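Local coordinates for cytosine-specific methyltransferase (Escherichia coli O157:H7 EDL933, PDB 3G7U), which probably methylates cytosine at carbon 5 in DNA, taking the methyl group from S-adenosyl-L-methionine, at residues 262-265 / 266-270. Sequence-based numbering, arbitrary orientation.
Sequences KIVQ and ERYAS
Within the short surface helix 262-269, V264 and Y268 stand one turn apart and pack side by side, in a contact whose centre lies about 32 Å from the centre of the chain. Four successive i to i+4 backbone bonds identify the segment as alpha-helical: the N of E266, R267, Y268 and A269 reach the O of K262, I263, V264 and Q265, and Y268 N to V264 O measures 2.8 Å. The main side-chain contact is CH-pi. V264 CG1 lies over one face of the Y268 ring, 3.7 Å from its centroid and 24° off the normal. It is displaced from the centre toward the CE2-CZ bond, where CE2 is 3.4 Å from CG1. The valine torsion accounts for this, since CG1 is anti to the backbone N (chi1 167°) and CG2 is thereby turned to R267, whose NH1 is 4.0 Å from CG2. That guanidinium meets the methyl obliquely, and its NE makes a salt bridge to D277. H260 stacks edge-to-face with the Y268 ring, and I311 also touches this side chain. On another side of the helix, K262 NZ and E266 OE2 stay 4.5 Å apart, too far for a salt bridge. Buried Y268 and the R267 charge pair thus tie the helix to neighbouring loops, while the lysine and glutamate, both exposed, probably contribute only a weak, solvent-screened attraction.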
ATOM      1  N   LYS A 262     -19.921 -16.462 -22.210  1.00 37.04           N
ATOM      2  CA  LYS A 262     -19.424 -17.847 -22.279  1.00 41.54           C
ATOM      3  C   LYS A 262     -18.224 -17.957 -23.171  1.00 41.07           C
ATOM      4  O   LYS A 262     -17.352 -18.767 -22.923  1.00 43.18           O
ATOM      5  CB  LYS A 262     -20.500 -18.841 -22.754  1.00 45.17           C
ATOM      6  CG  LYS A 262     -21.566 -19.125 -21.719  1.00 49.92           C
ATOM      7  CD  LYS A 262     -21.212 -20.341 -20.877  1.00 55.50           C
ATOM      8  CE  LYS A 262     -21.651 -21.623 -21.563  1.00 61.51           C
ATOM      9  NZ  LYS A 262     -21.281 -22.827 -20.765  1.00 64.95           N
ATOM     10  N   ILE A 263     -18.182 -17.126 -24.200  1.00 41.19           N
ATOM     11  CA  ILE A 263     -17.062 -17.131 -25.116  1.00 45.12           C
ATOM     12  C   ILE A 263     -15.805 -16.625 -24.412  1.00 44.78           C
ATOM     13  O   ILE A 263     -14.733 -17.217 -24.566  1.00 44.67           O
ATOM     14  CB  ILE A 263     -17.399 -16.417 -26.444  1.00 47.07           C
ATOM     15  CG1 ILE A 263     -18.285 -17.374 -27.270  1.00 51.05           C
ATOM     16  CG2 ILE A 263     -16.120 -16.025 -27.209  1.00 47.89           C
ATOM     17  CD1 ILE A 263     -18.622 -16.940 -28.682  1.00 58.04           C
ATOM     18  N   VAL A 264     -15.963 -15.589 -23.587  1.00 40.16           N
ATOM     19  CA  VAL A 264     -14.855 -15.092 -22.776  1.00 36.33           C
ATOM     20  C   VAL A 264     -14.436 -16.171 -21.784  1.00 33.49           C
ATOM     21  O   VAL A 264     -13.256 -16.516 -21.671  1.00 34.45           O
ATOM     22  CB  VAL A 264     -15.215 -13.763 -22.089  1.00 35.13           C
ATOM     23  CG1 VAL A 264     -14.197 -13.408 -21.019  1.00 34.87           C
ATOM     24  CG2 VAL A 264     -15.287 -12.647 -23.110  1.00 33.84           C
ATOM     25  N   GLN A 265     -15.423 -16.745 -21.117  1.00 28.94           N
ATOM     26  CA  GLN A 265     -15.205 -17.770 -20.129  1.00 35.71           C
ATOM     27  C   GLN A 265     -14.464 -18.976 -20.717  1.00 39.37           C
ATOM     28  O   GLN A 265     -13.580 -19.540 -20.075  1.00 35.27           O
ATOM     29  CB  GLN A 265     -16.558 -18.183 -19.581  1.00 37.16           C
ATOM     30  CG  GLN A 265     -16.535 -19.018 -18.355  1.00 45.37           C
ATOM     31  CD  GLN A 265     -17.888 -19.069 -17.665  1.00 48.54           C
ATOM     32  OE1 GLN A 265     -18.179 -20.016 -16.942  1.00 57.51           O
ATOM     33  NE2 GLN A 265     -18.716 -18.053 -17.882  1.00 50.77           N
ATOM     34  N   GLU A 266     -14.813 -19.364 -21.946  1.00 41.04           N
ATOM     35  CA  GLU A 266     -14.160 -20.515 -22.583  1.00 43.72           C
ATOM     36  C   GLU A 266     -12.720 -20.176 -22.976  1.00 41.72           C
ATOM     37  O   GLU A 266     -11.809 -20.997 -22.854  1.00 42.15           O
ATOM     38  CB  GLU A 266     -14.980 -21.011 -23.780  1.00 47.06           C
ATOM     39  CG  GLU A 266     -16.057 -22.028 -23.378  1.00 59.17           C
ATOM     40  CD  GLU A 266     -17.230 -22.121 -24.368  1.00 67.68           C
ATOM     41  OE1 GLU A 266     -17.164 -21.531 -25.478  1.00 68.51           O
ATOM     42  OE2 GLU A 266     -18.231 -22.790 -24.018  1.00 71.73           O
ATOM     43  N   ARG A 267     -12.517 -18.943 -23.401  1.00 39.14           N
ATOM     44  CA  ARG A 267     -11.200 -18.460 -23.714  1.00 39.66           C
ATOM     45  C   ARG A 267     -10.316 -18.453 -22.454  1.00 42.27           C
ATOM     46  O   ARG A 267      -9.163 -18.882 -22.519  1.00 42.65           O
ATOM     47  CB  ARG A 267     -11.316 -17.071 -24.296  1.00 40.46           C
ATOM     48  CG  ARG A 267     -10.387 -16.789 -25.429  1.00 44.05           C
ATOM     49  CD  ARG A 267     -10.783 -15.518 -26.112  1.00 46.35           C
ATOM     50  NE  ARG A 267     -10.568 -14.352 -25.266  1.00 47.16           N
ATOM     51  CZ  ARG A 267     -11.424 -13.339 -25.175  1.00 48.79           C
ATOM     52  NH1 ARG A 267     -12.549 -13.360 -25.878  1.00 47.30           N
ATOM     53  NH2 ARG A 267     -11.167 -12.316 -24.375  1.00 40.37           N
ATOM     54  N   TYR A 268     -10.855 -17.999 -21.318  1.00 39.90           N
ATOM     55  CA  TYR A 268     -10.085 -17.968 -20.070  1.00 33.85           C
ATOM     56  C   TYR A 268      -9.810 -19.374 -19.547  1.00 35.68           C
ATOM     57  O   TYR A 268      -8.704 -19.657 -19.066  1.00 35.64           O
ATOM     58  CB  TYR A 268     -10.794 -17.152 -18.975  1.00 33.34           C
ATOM     59  CG  TYR A 268     -10.893 -15.667 -19.207  1.00 26.97           C
ATOM     60  CD1 TYR A 268     -10.195 -15.021 -20.231  1.00 35.38           C
ATOM     61  CD2 TYR A 268     -11.696 -14.881 -18.375  1.00 32.06           C
ATOM     62  CE1 TYR A 268     -10.297 -13.652 -20.426  1.00 31.50           C
ATOM     63  CE2 TYR A 268     -11.796 -13.487 -18.569  1.00 29.04           C
ATOM     64  CZ  TYR A 268     -11.090 -12.896 -19.587  1.00 34.27           C
ATOM     65  OH  TYR A 268     -11.218 -11.552 -19.771  1.00 35.40           O
ATOM     66  N   ALA A 269     -10.805 -20.256 -19.635  1.00 32.32           N
ATOM     67  CA  ALA A 269     -10.625 -21.667 -19.251  1.00 35.74           C
ATOM     68  C   ALA A 269      -9.485 -22.325 -20.026  1.00 37.92           C
ATOM     69  O   ALA A 269      -8.850 -23.246 -19.523  1.00 42.90           O
ATOM     70  CB  ALA A 269     -11.909 -22.450 -19.455  1.00 31.16           C
ATOM     71  N   SER A 270      -9.217 -21.824 -21.232  1.00 40.87           N
ATOM     72  CA  SER A 270      -8.217 -22.454 -22.075  0.50 43.24           C
ATOM     73  C   SER A 270      -6.804 -21.927 -21.819  1.00 44.99           C
ATOM     74  O   SER A 270      -5.831 -22.470 -22.339  1.00 44.40           O
ATOM     75  CB  SER A 270      -8.618 -22.342 -23.545  0.50 43.93           C
ATOM     76  OG  SER A 270      -9.765 -23.143 -23.793  0.50 45.73           O
TER